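Local coordinates for arfgap-like finger domain containing protein (Cryptosporidium parvum Iowa II, PDB 2OWA) that probably acts, through this zinc-finger ArfGAP domain, as a GTPase-activating protein for ADP-ribosylation factor, the domain holding one structural zinc ion, at residues Cys39-Ser44 with Lys117-Ser122; Tyr103-Gln106 with Asn111-Pro114. One frame throughout, in Å; residues are numbered along the deposited sequence.

Contact 1 (Cys39-Ser44 with Lys117-Ser122). With ZN (zinc ion), chain C.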
loop_
_atom_site.group_PDB
_atom_site.type_symbol
_atom_site.label_atom_id
_atom_site.label_comp_id
_atom_site.label_asym_id
_atom_site.label_seq_id
_atom_site.Cartn_x
_atom_site.Cartn_y
_atom_site.Cartn_z
ATOM N N CYS A 39 8.122 -2.081 -7.223
ATOM C CA CYS A 39 7.504 -0.882 -6.610
ATOM C C CYS A 39 6.331 -0.392 -7.461
ATOM O O CYS A 39 6.426 -0.356 -8.688
ATOM C CB CYS A 39 8.537 0.218 -6.475
ATOM S SG CYS A 39 7.936 1.864 -6.140
ATOM N N PHE A 40 5.242 0.000 -6.811
ATOM C CA PHE A 40 4.054 0.474 -7.532
ATOM C C PHE A 40 4.356 1.712 -8.400
ATOM O O PHE A 40 3.757 1.879 -9.470
ATOM C CB PHE A 40 2.897 0.786 -6.555
ATOM C CG PHE A 40 1.580 1.056 -7.245
ATOM C CD1 PHE A 40 0.845 0.009 -7.803
ATOM C CD2 PHE A 40 1.074 2.342 -7.319
ATOM C CE1 PHE A 40 -0.383 0.248 -8.464
ATOM C CE2 PHE A 40 -0.176 2.585 -7.981
ATOM C CZ PHE A 40 -0.877 1.512 -8.546
ATOM N N ASP A 41 5.250 2.583 -7.936
ATOM C CA ASP A 41 5.546 3.831 -8.671
ATOM C C ASP A 41 6.647 3.708 -9.732
ATOM O O ASP A 41 6.495 4.242 -10.845
ATOM C CB ASP A 41 5.938 4.958 -7.709
ATOM C CG ASP A 41 4.805 5.372 -6.788
ATOM O OD1 ASP A 41 3.750 4.687 -6.791
ATOM O OD2 ASP A 41 4.990 6.388 -6.064
ATOM N N CYS A 42 7.748 3.020 -9.409
ATOM C CA CYS A 42 8.903 3.036 -10.299
ATOM C C CYS A 42 9.434 1.673 -10.733
ATOM O O CYS A 42 10.435 1.602 -11.445
ATOM C CB CYS A 42 10.032 3.825 -9.659
ATOM S SG CYS A 42 10.975 2.873 -8.473
ATOM N N GLU A 43 8.806 0.604 -10.268
ATOM C CA GLU A 43 9.209 -0.754 -10.615
ATOM C C GLU A 43 10.597 -1.268 -10.095
ATOM O O GLU A 43 11.030 -2.363 -10.480
ATOM C CB GLU A 43 8.989 -1.029 -12.126
ATOM C CG GLU A 43 7.567 -0.629 -12.627
ATOM C CD GLU A 43 7.254 -1.049 -14.050
ATOM O OE1 GLU A 43 8.026 -0.721 -14.987
ATOM O OE2 GLU A 43 6.196 -1.699 -14.258
ATOM N N SER A 44 11.267 -0.485 -9.240
ATOM C CA SER A 44 12.396 -0.941 -8.424
ATOM C C SER A 44 11.971 -2.230 -7.746
ATOM O O SER A 44 10.842 -2.361 -7.312
ATOM C CB SER A 44 12.775 0.131 -7.375
ATOM O OG SER A 44 13.605 -0.377 -6.325
ATOM N N LYS A 117 2.929 10.079 -9.015
ATOM C CA LYS A 117 1.999 9.972 -7.872
ATOM C C LYS A 117 0.731 10.836 -8.070
ATOM O O LYS A 117 0.007 11.130 -7.111
ATOM C CB LYS A 117 2.704 10.314 -6.549
ATOM C CG LYS A 117 3.947 9.475 -6.237
ATOM C CD LYS A 117 5.285 10.230 -6.507
ATOM C CE LYS A 117 6.505 9.371 -6.161
ATOM N NZ LYS A 117 6.639 8.131 -7.038
ATOM N N GLU A 118 0.460 11.213 -9.315
ATOM C CA GLU A 118 -0.814 11.871 -9.660
ATOM C C GLU A 118 -1.978 11.035 -9.154
ATOM O O GLU A 118 -2.923 11.600 -8.631
ATOM C CB GLU A 118 -0.943 12.169 -11.141
ATOM C CG GLU A 118 -2.308 12.857 -11.579
ATOM C CD GLU A 118 -2.358 13.203 -13.107
ATOM O OE1 GLU A 118 -1.863 14.262 -13.513
ATOM O OE2 GLU A 118 -2.915 12.409 -13.907
ATOM N N TYR A 119 -1.904 9.708 -9.256
ATOM C CA TYR A 119 -2.985 8.849 -8.735
ATOM C C TYR A 119 -3.307 9.120 -7.262
ATOM O O TYR A 119 -4.452 9.109 -6.899
ATOM C CB TYR A 119 -2.714 7.345 -8.958
ATOM C CG TYR A 119 -1.602 6.816 -8.073
ATOM C CD1 TYR A 119 -1.875 6.294 -6.816
ATOM C CD2 TYR A 119 -0.266 6.869 -8.500
ATOM C CE1 TYR A 119 -0.832 5.807 -5.985
ATOM C CE2 TYR A 119 0.797 6.380 -7.686
ATOM C CZ TYR A 119 0.494 5.870 -6.408
ATOM O OH TYR A 119 1.512 5.368 -5.586
ATOM N N ALA A 120 -2.284 9.333 -6.433
ATOM C CA ALA A 120 -2.437 9.501 -5.004
ATOM C C ALA A 120 -3.300 10.715 -4.648
ATOM O O ALA A 120 -4.043 10.654 -3.668
ATOM C CB ALA A 120 -1.069 9.600 -4.295
ATOM N N SER A 121 -3.169 11.805 -5.407
ATOM C CA SER A 121 -3.886 13.053 -5.069
ATOM C C SER A 121 -5.195 13.191 -5.839
ATOM O O SER A 121 -5.975 14.148 -5.601
ATOM C CB SER A 121 -2.997 14.283 -5.288
ATOM O OG SER A 121 -2.589 14.453 -6.665
ATOM N N SER A 122 -5.414 12.255 -6.761
ATOM C CA SER A 122 -6.567 12.289 -7.658
ATOM C C SER A 122 -7.877 11.901 -6.949
ATOM O O SER A 122 -7.855 11.141 -5.996
ATOM C CB SER A 122 -6.342 11.382 -8.868
ATOM O OG SER A 122 -6.477 10.005 -8.526
HETATM ZN ZN ZN C . 9.861 3.296 -6.404
#
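Asp-41 OD2 takes two donors at once: Lys-117 NZ, 2.6 Å away in a salt bridge, and His-66 NE2 from helix 60-67. The ammonium group comes in on the anti side of OD2, 25° out of the carboxylate plane, after a chain bent at its second and fourth torsions has brought it round; it also donates to Lys-115 O. The other oxygen, OD1, offers its syn lone pair to Tyr-119 OH at 2.6 Å, with the carboxylate turned 78° from the phenol ring. Both oxygens of this buried carboxylate are thus engaged, which fixes its rotation, and the cationic lysine would be expected to favour its charged form. Beside it, Phe-40 turns an edge to the face of Tyr-119, a T-shaped pair with planes at 80° and centroids 5.2 Å apart. Its CE2 lies over that face, offset toward the rim. Phe-40 also touches Ala-100 and Phe-104 of helix 97-107. Phe-40 and Asp-41 are the two residues between Cys-39 and Cys-42 in a CxxC turn, whose SG atoms each lie 2.4 Å from the zinc ion. Cys-39 SG further accepts the N-H of Cys-42 at 3.5 Å, a bond that helps shape the metal-binding turn. Cys-59 and Cys-62 complete the site, the Cys4 zinc finger of the ArfGAP domain, docked against Lys-117 and Tyr-119 at the start of the short, weakly bonded helix 118-121.

Contact 2 (Tyr103-Gln106 with Asn111-Pro114)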
loop_
_atom_site.group_PDB
_atom_site.type_symbol
_atom_site.label_atom_id
_atom_site.label_comp_id
_atom_site.label_asym_id
_atom_site.label_seq_id
_atom_site.Cartn_x
_atom_site.Cartn_y
_atom_site.Cartn_z
ATOM N N TYR A 103 -7.117 -1.270 -11.204
ATOM C CA TYR A 103 -8.048 -0.183 -11.047
ATOM C C TYR A 103 -7.585 1.096 -11.778
ATOM O O TYR A 103 -8.349 1.671 -12.564
ATOM C CB TYR A 103 -8.309 0.102 -9.569
ATOM C CG TYR A 103 -9.183 1.317 -9.341
ATOM C CD1 TYR A 103 -10.565 1.216 -9.398
ATOM C CD2 TYR A 103 -8.615 2.581 -9.101
ATOM C CE1 TYR A 103 -11.364 2.309 -9.192
ATOM C CE2 TYR A 103 -9.419 3.685 -8.893
ATOM C CZ TYR A 103 -10.784 3.536 -8.950
ATOM O OH TYR A 103 -11.585 4.604 -8.755
ATOM N N PHE A 104 -6.359 1.513 -11.504
ATOM C CA PHE A 104 -5.792 2.757 -12.074
ATOM C C PHE A 104 -5.608 2.738 -13.598
ATOM O O PHE A 104 -5.950 3.717 -14.249
ATOM C CB PHE A 104 -4.525 3.237 -11.316
ATOM C CG PHE A 104 -4.827 3.806 -9.941
ATOM C CD1 PHE A 104 -5.661 4.922 -9.807
ATOM C CD2 PHE A 104 -4.283 3.218 -8.780
ATOM C CE1 PHE A 104 -5.977 5.444 -8.532
ATOM C CE2 PHE A 104 -4.559 3.718 -7.513
ATOM C CZ PHE A 104 -5.429 4.838 -7.379
ATOM N N LYS A 105 -5.124 1.631 -14.167
ATOM C CA LYS A 105 -5.033 1.535 -15.626
ATOM C C LYS A 105 -6.419 1.696 -16.272
ATOM O O LYS A 105 -6.494 2.213 -17.365
ATOM C CB LYS A 105 -4.402 0.217 -16.108
ATOM C CG LYS A 105 -2.928 -0.025 -15.717
ATOM C CD LYS A 105 -2.453 -1.383 -16.285
ATOM C CE LYS A 105 -0.951 -1.655 -16.034
ATOM N NZ LYS A 105 0.017 -0.548 -16.490
ATOM N N GLN A 106 -7.491 1.221 -15.615
ATOM C CA GLN A 106 -8.862 1.437 -16.134
ATOM C C GLN A 106 -9.343 2.882 -15.983
ATOM O O GLN A 106 -9.856 3.472 -16.944
ATOM C CB GLN A 106 -9.895 0.477 -15.499
ATOM C CG GLN A 106 -9.484 -1.004 -15.495
ATOM C CD GLN A 106 -10.661 -1.984 -15.665
ATOM O OE1 GLN A 106 -11.744 -1.609 -16.167
ATOM N NE2 GLN A 106 -10.447 -3.253 -15.255
ATOM N N ASN A 111 -2.162 6.089 -20.233
ATOM C CA ASN A 111 -1.007 6.881 -19.809
ATOM C C ASN A 111 -0.871 6.975 -18.310
ATOM O O ASN A 111 -0.200 7.905 -17.806
ATOM C CB ASN A 111 -1.055 8.292 -20.391
ATOM C CG ASN A 111 -1.107 8.290 -21.875
ATOM O OD1 ASN A 111 -0.228 7.730 -22.539
ATOM N ND2 ASN A 111 -2.148 8.899 -22.421
ATOM N N PHE A 112 -1.526 6.037 -17.611
ATOM C CA PHE A 112 -1.353 5.858 -16.193
ATOM C C PHE A 112 0.136 5.858 -15.937
ATOM O O PHE A 112 0.866 5.111 -16.526
ATOM C CB PHE A 112 -2.009 4.560 -15.685
ATOM C CG PHE A 112 -1.632 4.191 -14.267
ATOM C CD1 PHE A 112 -1.785 5.104 -13.223
ATOM C CD2 PHE A 112 -1.109 2.941 -13.975
ATOM C CE1 PHE A 112 -1.443 4.749 -11.921
ATOM C CE2 PHE A 112 -0.742 2.582 -12.680
ATOM C CZ PHE A 112 -0.902 3.483 -11.658
ATOM N N SER A 113 0.568 6.732 -15.054
ATOM C CA SER A 113 1.983 6.979 -14.844
ATOM C C SER A 113 2.232 7.195 -13.351
ATOM O O SER A 113 2.348 8.347 -12.893
ATOM C CB SER A 113 2.405 8.199 -15.669
ATOM O OG SER A 113 1.721 9.381 -15.207
ATOM N N PRO A 114 2.298 6.079 -12.581
ATOM C CA PRO A 114 2.382 6.092 -11.119
ATOM C C PRO A 114 3.652 6.757 -10.596
ATOM O O PRO A 114 3.691 7.147 -9.450
ATOM C CB PRO A 114 2.338 4.590 -10.735
ATOM C CG PRO A 114 2.775 3.850 -11.990
ATOM C CD PRO A 114 2.270 4.698 -13.119
#
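The end of helix 97-107 and the loop that follows it fold back on each other here, and Phe-112 is the loop residue that packs back on the helix. Its ring lies against the CB of Phe-104 in a CH-pi contact: CB stands 3.7 Å from the ring centroid, only 20° off the normal, and its nearest ring atom is Phe-112 CE1 at 3.5 Å. The two phenyl planes are near parallel, 18° apart, yet with centroids separated by 5.8 Å they are slid so far that they barely overlap; the methylene, rather than the second ring, does most of the touching. Phe-104 has its CG anti to the carbonyl carbon (chi1 -72°), which carries its ring on past Phe-112 to meet Tyr-119 and Tyr-128. On the opposite face of Phe-112, Pro-114 CD sits 3.6 Å above the plane and over the centre, wedging the ring between the loop's own proline and the helix. Lys-105 adds the aliphatic part of its chain, CG lying 3.9 Å from Phe-112 CD2 and the two side chains crossing at about a right angle. The contact is apolar; Phe-112 stays partly exposed, whereas Phe-104 is buried. Phe-112 also touches Tyr-119. With its ring held between the Phe-104 methylene and Pro-114, the loop after helix 97-107 is folded back on that helix, within the helical part of the ArfGAP domain.

Overall arrangement
The centres of the two contacts are about 9 Å apart, and they meet directly. Phe-40 CZ of contact 1 lies 3.7 Å from Phe-112 CZ of contact 2, and Phe-40 O is 3.3 Å from Pro-114 CB. Pro-114 O also packs against Asp-41 CG, at 3.4 Å. Phe-40, Phe-104, Phe-112 and Tyr-119 thus form one aromatic cluster shared by both contacts, joining the zinc finger to helix 97-107. Contact 1 holds two zinc ligands, whereas the side chain of Phe-112 is about 12 Å from the zinc ion. Phe-112 is therefore farther from the metal, while Pro-114 packs directly on the residues between the zinc ligands in the chain.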